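Local coordinates for putative sesquiterpene cyclase (Kitasatospora setae, PDB 4MC3), which catalyses the magnesium-dependent 1,11-cyclization of (2E,6E)-farnesyl diphosphate to (2Z,6E)-hedycaryol, releasing diphosphate, at residues R26-W31 against T50-S55; E277-Q282 against E290-Y295; Y153-G158 against L172-Y177. All blocks are in the same frame, centred on the assembly; numbering follows the deposited sequence.

Contact 1. Residues R26-W31 against T50-S55; sequences RAMWEW and TGADLS
Met-28 reaches from helix 21-35 of the all-helical class I terpene synthase fold to the start of helix 52-59, the helix that brings Ser-55 to the nerolidol pocket. Gly-51 joins this helix to helix 41-50: its positive phi breaks the helical path, and it sits at the N-cap position of the new helix. The direct contact is carried by the end of the thioether. Met-28 SD lies 4.0 Å from Ala-52 CB, and Met-28 CE lies 4.0 Å from Asp-53 CB, where the two side chains cross at about a right angle. Met-28 has CG anti to the backbone N (chi1 -178°) and continues extended through chi2, which carries the sulfur toward Ala-52; the bend at chi3 (68°) then turns the methyl against Asp-53 CB. Ala-52 also touches Ile-75 of helix 65-84.

A water forms the polar half of the junction. It lies in the plane of the Trp-29 ring, at its edge, and accepts from Trp-29 NE1 at 3.1 Å while donating to Asp-53 OD2 at 2.7 Å. Asp-53 OD2 is also hydrogen-bonded to Ser-25 OG, one turn earlier on helix 21-35. The other oxygen, Asp-53 OD1, takes Leu-54 N at 2.9 Å on its anti side, with the donor 32° out of the carboxylate plane. With both oxygens engaged, the carboxylate is restrained in rotation, and the amide and water donors would probably favour its charged form. The thioether thus supplies apolar contact, while water and carboxylate tie the same two helices by polar bonds.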
loop_
_atom_site.group_PDB
_atom_site.type_symbol
_atom_site.label_atom_id
_atom_site.label_comp_id
_atom_site.label_asym_id
_atom_site.label_seq_id
_atom_site.Cartn_x
_atom_site.Cartn_y
_atom_site.Cartn_z
ATOM N N ARG A 26 20.118 2.329 -6.273
ATOM C CA ARG A 26 20.836 2.720 -7.514
ATOM C C ARG A 26 20.082 2.218 -8.757
ATOM O O ARG A 26 20.003 2.938 -9.753
ATOM C CB ARG A 26 22.279 2.192 -7.507
ATOM C CG ARG A 26 23.265 3.068 -6.750
ATOM C CD ARG A 26 24.708 2.650 -7.039
ATOM N NE ARG A 26 24.964 1.243 -6.712
ATOM C CZ ARG A 26 25.280 0.780 -5.491
ATOM N NH1 ARG A 26 25.376 1.609 -4.447
ATOM N NH2 ARG A 26 25.492 -0.529 -5.303
ATOM N N ALA A 27 19.517 0.997 -8.707
ATOM C CA ALA A 27 18.765 0.487 -9.852
ATOM C C ALA A 27 17.480 1.327 -10.040
ATOM O O ALA A 27 17.067 1.600 -11.147
ATOM C CB ALA A 27 18.429 -0.963 -9.685
ATOM N N MET A 28 16.831 1.696 -8.941
ATOM C CA MET A 28 15.639 2.549 -9.019
ATOM C C MET A 28 15.926 3.864 -9.721
ATOM O O MET A 28 15.230 4.265 -10.660
ATOM C CB MET A 28 15.116 2.827 -7.635
ATOM C CG MET A 28 13.856 3.668 -7.588
ATOM S SD MET A 28 13.406 4.339 -5.971
ATOM C CE MET A 28 14.761 5.534 -5.713
ATOM N N TRP A 29 16.973 4.539 -9.271
ATOM C CA TRP A 29 17.358 5.829 -9.839
ATOM C C TRP A 29 17.752 5.744 -11.295
ATOM O O TRP A 29 17.464 6.637 -12.087
ATOM C CB TRP A 29 18.489 6.446 -9.013
ATOM C CG TRP A 29 17.963 7.236 -7.977
ATOM C CD1 TRP A 29 17.936 6.942 -6.659
ATOM C CD2 TRP A 29 17.227 8.436 -8.144
ATOM N NE1 TRP A 29 17.265 7.904 -5.986
ATOM C CE2 TRP A 29 16.820 8.845 -6.878
ATOM C CE3 TRP A 29 16.896 9.237 -9.272
ATOM C CZ2 TRP A 29 16.123 10.036 -6.665
ATOM C CZ3 TRP A 29 16.200 10.401 -9.067
ATOM C CH2 TRP A 29 15.815 10.794 -7.770
ATOM N N GLU A 30 18.451 4.697 -11.653
ATOM C CA GLU A 30 18.736 4.414 -13.044
ATOM C C GLU A 30 17.467 4.291 -13.901
ATOM O O GLU A 30 17.375 4.821 -15.020
ATOM C CB GLU A 30 19.540 3.158 -13.031
ATOM C CG GLU A 30 19.742 2.489 -14.329
ATOM C CD GLU A 30 21.193 2.196 -14.546
ATOM O OE1 GLU A 30 21.992 1.836 -13.614
ATOM O OE2 GLU A 30 21.498 2.376 -15.699
ATOM N N TRP A 31 16.460 3.624 -13.353
ATOM C CA TRP A 31 15.190 3.456 -14.084
ATOM C C TRP A 31 14.467 4.814 -14.183
ATOM O O TRP A 31 13.867 5.175 -15.233
ATOM C CB TRP A 31 14.350 2.386 -13.394
ATOM C CG TRP A 31 13.041 2.115 -14.047
ATOM C CD1 TRP A 31 12.813 1.269 -15.086
ATOM C CD2 TRP A 31 11.780 2.637 -13.669
ATOM N NE1 TRP A 31 11.489 1.261 -15.419
ATOM C CE2 TRP A 31 10.826 2.087 -14.548
ATOM C CE3 TRP A 31 11.343 3.506 -12.662
ATOM C CZ2 TRP A 31 9.483 2.400 -14.451
ATOM C CZ3 TRP A 31 10.023 3.789 -12.570
ATOM C CH2 TRP A 31 9.115 3.260 -13.448
ATOM N N THR A 50 11.428 12.115 -1.043
ATOM C CA THR A 50 10.294 11.247 -0.678
ATOM C C THR A 50 10.754 9.998 0.072
ATOM O O THR A 50 9.956 9.382 0.754
ATOM C CB THR A 50 9.482 10.735 -1.887
ATOM O OG1 THR A 50 10.243 9.781 -2.652
ATOM C CG2 THR A 50 9.075 11.856 -2.768
ATOM N N GLY A 51 12.018 9.601 -0.105
ATOM C CA GLY A 51 12.515 8.330 0.478
ATOM C C GLY A 51 11.842 7.074 -0.083
ATOM O O GLY A 51 11.548 6.128 0.659
ATOM N N ALA A 52 11.634 7.047 -1.394
ATOM C CA ALA A 52 10.988 5.889 -2.046
ATOM C C ALA A 52 11.746 4.587 -1.827
ATOM O O ALA A 52 11.157 3.504 -1.731
ATOM C CB ALA A 52 10.832 6.146 -3.545
ATOM N N ASP A 53 13.061 4.695 -1.812
ATOM C CA ASP A 53 13.901 3.552 -1.691
ATOM C C ASP A 53 13.759 3.012 -0.255
ATOM O O ASP A 53 13.555 1.827 -0.063
ATOM C CB ASP A 53 15.346 3.847 -2.090
ATOM C CG ASP A 53 15.857 5.209 -1.598
ATOM O OD1 ASP A 53 15.194 5.906 -0.819
ATOM O OD2 ASP A 53 16.965 5.559 -2.026
ATOM N N LEU A 54 13.868 3.889 0.748
ATOM C CA LEU A 54 13.751 3.469 2.130
ATOM C C LEU A 54 12.371 2.884 2.394
ATOM O O LEU A 54 12.226 1.870 3.085
ATOM C CB LEU A 54 14.076 4.641 3.094
ATOM C CG LEU A 54 14.086 4.301 4.583
ATOM C CD1 LEU A 54 15.176 3.281 4.869
ATOM C CD2 LEU A 54 14.308 5.576 5.403
ATOM N N SER A 55 11.345 3.521 1.812
ATOM C CA SER A 55 10.004 3.046 1.951
ATOM C C SER A 55 9.895 1.589 1.494
ATOM O O SER A 55 9.352 0.732 2.241
ATOM C CB SER A 55 9.063 3.912 1.109
ATOM O OG SER A 55 7.810 3.320 1.020
HETATM O O HOH W 1 16.564 8.040 -2.926
#

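Contact 2. Residues E277-Q282 against E290-Y295; sequences EELDRQ and EAAVDY
Leu-279 meets Ala-292 and Val-293 between helix 250-282 and helix 286-309. Its CB points at the facing helix, and CG stands anti to the carbonyl carbon (chi1 -66°), from where the two methyl groups fork. Leu-279 CD2 ends 3.8 Å from Ala-292 CB. The other branch is shared: Leu-279 CD1 lies 4.0 Å from Ala-292 CB and 3.9 Å from Val-293 CG2, so the alanine methyl is touched by both prongs and the valine by one. Val-293 CG2, itself anti to the carbonyl carbon, is the branch that meets the leucine.

These residues belong to a helical hairpin: only seven residues separate the segments, and Leu-279 and Ala-292 have the nearest CA atoms, 8.3 Å apart. Val-200 of the short helix 198-201 touches both Leu-279 and Ala-292, and Asp-280 forms a salt bridge with Arg-289 of helix 286-309. Elsewhere on helix 250-282, Glu-278 accepts two bonds. Its OE1 takes Arg-281 NH2 at 3.2 Å in a salt bridge that is less certain, because the arginine is poorly ordered. Its OE2 receives Gln-282 NE2 at 3.0 Å and a fairly straight 162°, while Gln-282 OE1 bonds to Ser-199 OG.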
loop_
_atom_site.group_PDB
_atom_site.type_symbol
_atom_site.label_atom_id
_atom_site.label_comp_id
_atom_site.label_asym_id
_atom_site.label_seq_id
_atom_site.Cartn_x
_atom_site.Cartn_y
_atom_site.Cartn_z
ATOM N N GLU A 277 -5.351 -21.788 10.831
ATOM C CA GLU A 277 -6.450 -22.776 10.822
ATOM C C GLU A 277 -6.975 -23.031 9.413
ATOM O O GLU A 277 -7.251 -24.177 9.016
ATOM C CB GLU A 277 -7.599 -22.297 11.731
ATOM C CG GLU A 277 -7.208 -22.091 13.189
ATOM C CD GLU A 277 -8.303 -21.436 14.033
ATOM O OE1 GLU A 277 -9.468 -21.277 13.558
ATOM O OE2 GLU A 277 -7.981 -21.085 15.193
ATOM N N GLU A 278 -7.066 -21.969 8.619
ATOM C CA GLU A 278 -7.594 -22.088 7.273
ATOM C C GLU A 278 -6.597 -22.847 6.383
ATOM O O GLU A 278 -7.013 -23.573 5.485
ATOM C CB GLU A 278 -7.886 -20.690 6.675
ATOM C CG GLU A 278 -8.253 -20.654 5.181
ATOM C CD GLU A 278 -9.588 -21.360 4.877
ATOM O OE1 GLU A 278 -10.312 -21.679 5.836
ATOM O OE2 GLU A 278 -9.944 -21.578 3.689
ATOM N N LEU A 279 -5.293 -22.645 6.590
ATOM C CA LEU A 279 -4.297 -23.389 5.779
ATOM C C LEU A 279 -4.473 -24.914 5.982
ATOM O O LEU A 279 -4.394 -25.686 5.028
ATOM C CB LEU A 279 -2.880 -22.924 6.116
ATOM C CG LEU A 279 -2.574 -21.457 5.709
ATOM C CD1 LEU A 279 -1.213 -21.046 6.230
ATOM C CD2 LEU A 279 -2.622 -21.277 4.199
ATOM N N ASP A 280 -4.736 -25.335 7.229
ATOM C CA ASP A 280 -5.058 -26.757 7.575
ATOM C C ASP A 280 -6.336 -27.289 6.888
ATOM O O ASP A 280 -6.346 -28.407 6.384
ATOM C CB ASP A 280 -5.143 -26.841 9.093
ATOM C CG ASP A 280 -3.779 -26.663 9.763
ATOM O OD1 ASP A 280 -2.750 -26.679 9.059
ATOM O OD2 ASP A 280 -3.725 -26.522 11.001
ATOM N N ARG A 281 -7.408 -26.511 6.872
ATOM C CA ARG A 281 -8.640 -26.861 6.167
ATOM C C ARG A 281 -8.472 -27.075 4.666
ATOM O O ARG A 281 -9.233 -27.848 4.062
ATOM C CB ARG A 281 -9.707 -25.783 6.406
ATOM C CG ARG A 281 -10.238 -25.764 7.827
ATOM C CD ARG A 281 -11.447 -24.854 7.945
ATOM N NE ARG A 281 -11.616 -24.381 9.317
ATOM C CZ ARG A 281 -11.294 -23.166 9.762
ATOM N NH1 ARG A 281 -11.497 -22.869 11.043
ATOM N NH2 ARG A 281 -10.779 -22.238 8.949
ATOM N N GLN A 282 -7.481 -26.413 4.063
ATOM C CA GLN A 282 -7.280 -26.515 2.619
ATOM C C GLN A 282 -6.389 -27.698 2.225
ATOM O O GLN A 282 -6.409 -28.117 1.072
ATOM C CB GLN A 282 -6.730 -25.207 2.034
ATOM C CG GLN A 282 -7.781 -24.104 2.031
ATOM C CD GLN A 282 -7.464 -22.937 1.116
ATOM O OE1 GLN A 282 -6.827 -23.081 0.064
ATOM N NE2 GLN A 282 -7.943 -21.755 1.507
ATOM N N GLU A 290 4.042 -22.631 3.706
ATOM C CA GLU A 290 5.190 -21.828 4.091
ATOM C C GLU A 290 5.132 -20.439 3.460
ATOM O O GLU A 290 5.383 -19.421 4.135
ATOM C CB GLU A 290 6.490 -22.561 3.688
ATOM C CG GLU A 290 7.799 -21.837 4.000
ATOM C CD GLU A 290 9.011 -22.527 3.375
ATOM O OE1 GLU A 290 8.995 -23.778 3.226
ATOM O OE2 GLU A 290 9.982 -21.815 3.033
ATOM N N ALA A 291 4.799 -20.381 2.164
ATOM C CA ALA A 291 4.694 -19.111 1.443
ATOM C C ALA A 291 3.613 -18.225 2.054
ATOM O O ALA A 291 3.810 -17.021 2.254
ATOM C CB ALA A 291 4.422 -19.358 -0.024
ATOM N N ALA A 292 2.471 -18.822 2.390
ATOM C CA ALA A 292 1.398 -18.069 3.000
ATOM C C ALA A 292 1.788 -17.523 4.384
ATOM O O ALA A 292 1.472 -16.356 4.719
ATOM C CB ALA A 292 0.154 -18.914 3.094
ATOM N N VAL A 293 2.460 -18.343 5.190
ATOM C CA VAL A 293 2.881 -17.856 6.516
ATOM C C VAL A 293 3.906 -16.707 6.430
ATOM O O VAL A 293 3.843 -15.733 7.217
ATOM C CB VAL A 293 3.438 -19.029 7.348
ATOM C CG1 VAL A 293 4.096 -18.536 8.638
ATOM C CG2 VAL A 293 2.308 -19.981 7.636
ATOM N N ASP A 294 4.828 -16.805 5.485
ATOM C CA ASP A 294 5.859 -15.792 5.281
ATOM C C ASP A 294 5.175 -14.488 4.786
ATOM O O ASP A 294 5.553 -13.382 5.212
ATOM C CB ASP A 294 6.906 -16.302 4.282
ATOM C CG ASP A 294 8.287 -15.659 4.418
ATOM O OD1 ASP A 294 9.290 -16.345 4.098
ATOM O OD2 ASP A 294 8.430 -14.488 4.787
ATOM N N TYR A 295 4.251 -14.613 3.836
ATOM C CA TYR A 295 3.510 -13.429 3.363
ATOM C C TYR A 295 2.812 -12.729 4.516
ATOM O O TYR A 295 2.902 -11.518 4.658
ATOM C CB TYR A 295 2.497 -13.871 2.333
ATOM C CG TYR A 295 1.567 -12.859 1.747
ATOM C CD1 TYR A 295 1.894 -12.204 0.587
ATOM C CD2 TYR A 295 0.345 -12.598 2.305
ATOM C CE1 TYR A 295 0.991 -11.347 -0.023
ATOM C CE2 TYR A 295 -0.547 -11.693 1.756
ATOM C CZ TYR A 295 -0.204 -11.066 0.579
ATOM O OH TYR A 295 -1.154 -10.259 0.005
#

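Contact 3. Residues Y153-G158 against L172-Y177; sequences YTTEAG and LDRRMY
A buried salt bridge between Glu-156 and Arg-174 links helix 136-160 to helix 168-178, within the metal-binding region of the terpene synthase fold. Arg-174 NE donates to Glu-156 OE2 at 3.0 Å, with an N-H...O angle of 156°. The acceptor lies close to the guanidinium plane, so the bond meets the edge of that group; on the carboxylate side it uses the anti lone pair of OE2. The two planes stand 81° apart, which fits a single-point bond through NE and not a two-pronged pairing.

Satisfaction of the carboxylate is divided between two partners: OE2 takes the arginine, and OE1 is hydrogen-bonded to Tyr-234 OH. Arg-174 gets to its partner by placing CG between the backbone N and the carbonyl carbon (chi1 75°) and then running extended to NE. Along the way Arg-174 CD packs 3.8 Å from Thr-155 CG2, while Thr-155 OG1 turns back in a weak hydrogen bond to Gln-151 O. A methionine in place of Arg-174 would probably leave Glu-156 OE2 without its charged mate and its carboxylate less firmly fixed in rotation.

The next residue, Arg-175, is a substrate-binding residue by similarity; its NH2 forms a salt bridge with Asp-222, and its NH1 bonds to Ser-178 OG. On the other helix, Tyr-153 OH bonds to Asp-82, a magnesium ligand by similarity. The paired opposite charges probably lower the cost of burying both groups, joining through one polar bond two helices whose neighbouring side chains extend to the predicted metal and substrate sites.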
loop_
_atom_site.group_PDB
_atom_site.type_symbol
_atom_site.label_atom_id
_atom_site.label_comp_id
_atom_site.label_asym_id
_atom_site.label_seq_id
_atom_site.Cartn_x
_atom_site.Cartn_y
_atom_site.Cartn_z
ATOM N N TYR A 153 -8.246 8.610 -6.135
ATOM C CA TYR A 153 -8.038 10.002 -6.537
ATOM C C TYR A 153 -9.330 10.616 -7.072
ATOM O O TYR A 153 -9.690 11.760 -6.664
ATOM C CB TYR A 153 -6.919 10.122 -7.539
ATOM C CG TYR A 153 -5.525 9.884 -6.986
ATOM C CD1 TYR A 153 -4.836 10.900 -6.332
ATOM C CD2 TYR A 153 -4.864 8.659 -7.183
ATOM C CE1 TYR A 153 -3.550 10.699 -5.849
ATOM C CE2 TYR A 153 -3.581 8.434 -6.660
ATOM C CZ TYR A 153 -2.926 9.460 -6.009
ATOM O OH TYR A 153 -1.636 9.307 -5.491
ATOM N N THR A 154 -10.062 9.857 -7.884
ATOM C CA THR A 154 -11.319 10.326 -8.433
ATOM C C THR A 154 -12.418 10.332 -7.368
ATOM O O THR A 154 -13.140 11.296 -7.263
ATOM C CB THR A 154 -11.747 9.394 -9.564
ATOM O OG1 THR A 154 -10.765 9.467 -10.614
ATOM C CG2 THR A 154 -13.100 9.715 -10.035
ATOM N N THR A 155 -12.537 9.276 -6.553
ATOM C CA THR A 155 -13.528 9.257 -5.458
ATOM C C THR A 155 -13.441 10.460 -4.525
ATOM O O THR A 155 -14.467 11.126 -4.215
ATOM C CB THR A 155 -13.405 7.978 -4.653
ATOM O OG1 THR A 155 -13.637 6.889 -5.546
ATOM C CG2 THR A 155 -14.460 7.950 -3.510
ATOM N N GLU A 156 -12.234 10.761 -4.065
ATOM C CA GLU A 156 -12.095 11.831 -3.112
ATOM C C GLU A 156 -12.429 13.180 -3.742
ATOM O O GLU A 156 -13.059 14.011 -3.091
ATOM C CB GLU A 156 -10.707 11.743 -2.454
ATOM C CG GLU A 156 -10.627 10.419 -1.662
ATOM C CD GLU A 156 -9.526 10.326 -0.625
ATOM O OE1 GLU A 156 -8.516 11.058 -0.814
ATOM O OE2 GLU A 156 -9.680 9.503 0.368
ATOM N N ALA A 157 -12.100 13.384 -5.026
ATOM C CA ALA A 157 -12.414 14.653 -5.679
ATOM C C ALA A 157 -13.948 14.803 -5.795
ATOM O O ALA A 157 -14.476 15.899 -5.640
ATOM C CB ALA A 157 -11.734 14.742 -7.035
ATOM N N GLY A 158 -14.645 13.698 -6.032
ATOM C CA GLY A 158 -16.129 13.682 -6.140
ATOM C C GLY A 158 -16.781 14.063 -4.831
ATOM O O GLY A 158 -17.697 14.881 -4.790
ATOM N N LEU A 172 -12.925 4.543 5.457
ATOM C CA LEU A 172 -11.997 3.428 5.686
ATOM C C LEU A 172 -12.017 2.415 4.527
ATOM O O LEU A 172 -11.007 1.808 4.182
ATOM C CB LEU A 172 -12.264 2.702 7.022
ATOM C CG LEU A 172 -12.165 3.532 8.293
ATOM C CD1 LEU A 172 -12.491 2.683 9.538
ATOM C CD2 LEU A 172 -10.782 4.112 8.411
ATOM N N ASP A 173 -13.170 2.243 3.920
ATOM C CA ASP A 173 -13.319 1.303 2.815
ATOM C C ASP A 173 -12.421 1.737 1.663
ATOM O O ASP A 173 -11.845 0.858 0.990
ATOM C CB ASP A 173 -14.751 1.270 2.323
ATOM C CG ASP A 173 -15.684 0.455 3.209
ATOM O OD1 ASP A 173 -15.216 -0.320 4.070
ATOM O OD2 ASP A 173 -16.914 0.491 2.940
ATOM N N ARG A 174 -12.306 3.022 1.406
ATOM C CA ARG A 174 -11.415 3.555 0.351
ATOM C C ARG A 174 -9.962 3.734 0.807
ATOM O O ARG A 174 -8.995 3.483 0.015
ATOM C CB ARG A 174 -11.959 4.787 -0.316
ATOM C CG ARG A 174 -11.876 6.027 0.460
ATOM C CD ARG A 174 -12.342 7.190 -0.446
ATOM N NE ARG A 174 -12.452 8.352 0.387
ATOM C CZ ARG A 174 -13.544 8.650 1.114
ATOM N NH1 ARG A 174 -13.537 9.718 1.879
ATOM N NH2 ARG A 174 -14.633 7.885 1.070
ATOM N N ARG A 175 -9.771 4.059 2.087
ATOM C CA ARG A 175 -8.457 4.293 2.636
ATOM C C ARG A 175 -7.592 3.024 2.610
ATOM O O ARG A 175 -6.363 3.102 2.465
ATOM C CB ARG A 175 -8.546 4.846 4.067
ATOM C CG ARG A 175 -7.253 5.299 4.631
ATOM C CD ARG A 175 -6.631 6.424 3.871
ATOM N NE ARG A 175 -5.498 6.970 4.591
ATOM C CZ ARG A 175 -4.263 7.048 4.116
ATOM N NH1 ARG A 175 -3.959 6.654 2.866
ATOM N NH2 ARG A 175 -3.336 7.508 4.901
ATOM N N MET A 176 -8.199 1.853 2.793
ATOM C CA MET A 176 -7.426 0.601 2.730
ATOM C C MET A 176 -6.782 0.445 1.353
ATOM O O MET A 176 -5.753 -0.198 1.261
ATOM C CB MET A 176 -8.177 -0.644 3.122
ATOM C CG MET A 176 -9.252 -1.075 2.238
ATOM S SD MET A 176 -9.691 -2.863 2.492
ATOM C CE MET A 176 -8.385 -3.890 1.848
ATOM N N TYR A 177 -7.394 0.994 0.317
ATOM C CA TYR A 177 -6.760 0.995 -1.052
ATOM C C TYR A 177 -5.874 2.221 -1.309
ATOM O O TYR A 177 -4.830 2.093 -1.969
ATOM C CB TYR A 177 -7.825 0.838 -2.108
ATOM C CG TYR A 177 -8.533 -0.475 -1.965
ATOM C CD1 TYR A 177 -7.900 -1.688 -2.227
ATOM C CD2 TYR A 177 -9.856 -0.525 -1.523
ATOM C CE1 TYR A 177 -8.566 -2.894 -2.054
ATOM C CE2 TYR A 177 -10.506 -1.724 -1.345
ATOM C CZ TYR A 177 -9.850 -2.902 -1.596
ATOM O OH TYR A 177 -10.494 -4.117 -1.449
#

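The three contacts follow one another along the chain as contact 1, contact 3 and contact 2, and none touches another. Contacts 1 and 3 have centres about 26 Å apart, and each approaches the nerolidol pocket: the side chain of Ala-52 is about 7 Å from the ligand and that of Glu-156 about 10 Å. They also approach Asp-82, a magnesium ligand by similarity, to about 11 Å for Ala-52 and 9 Å for Glu-156, measured between side chains. Contact 2 lies away from the annotated sites, its centre about 32 Å from that of contact 1 and 31 Å from that of contact 3. Nearest atoms of contacts 2 and 3 are about 10 Å apart.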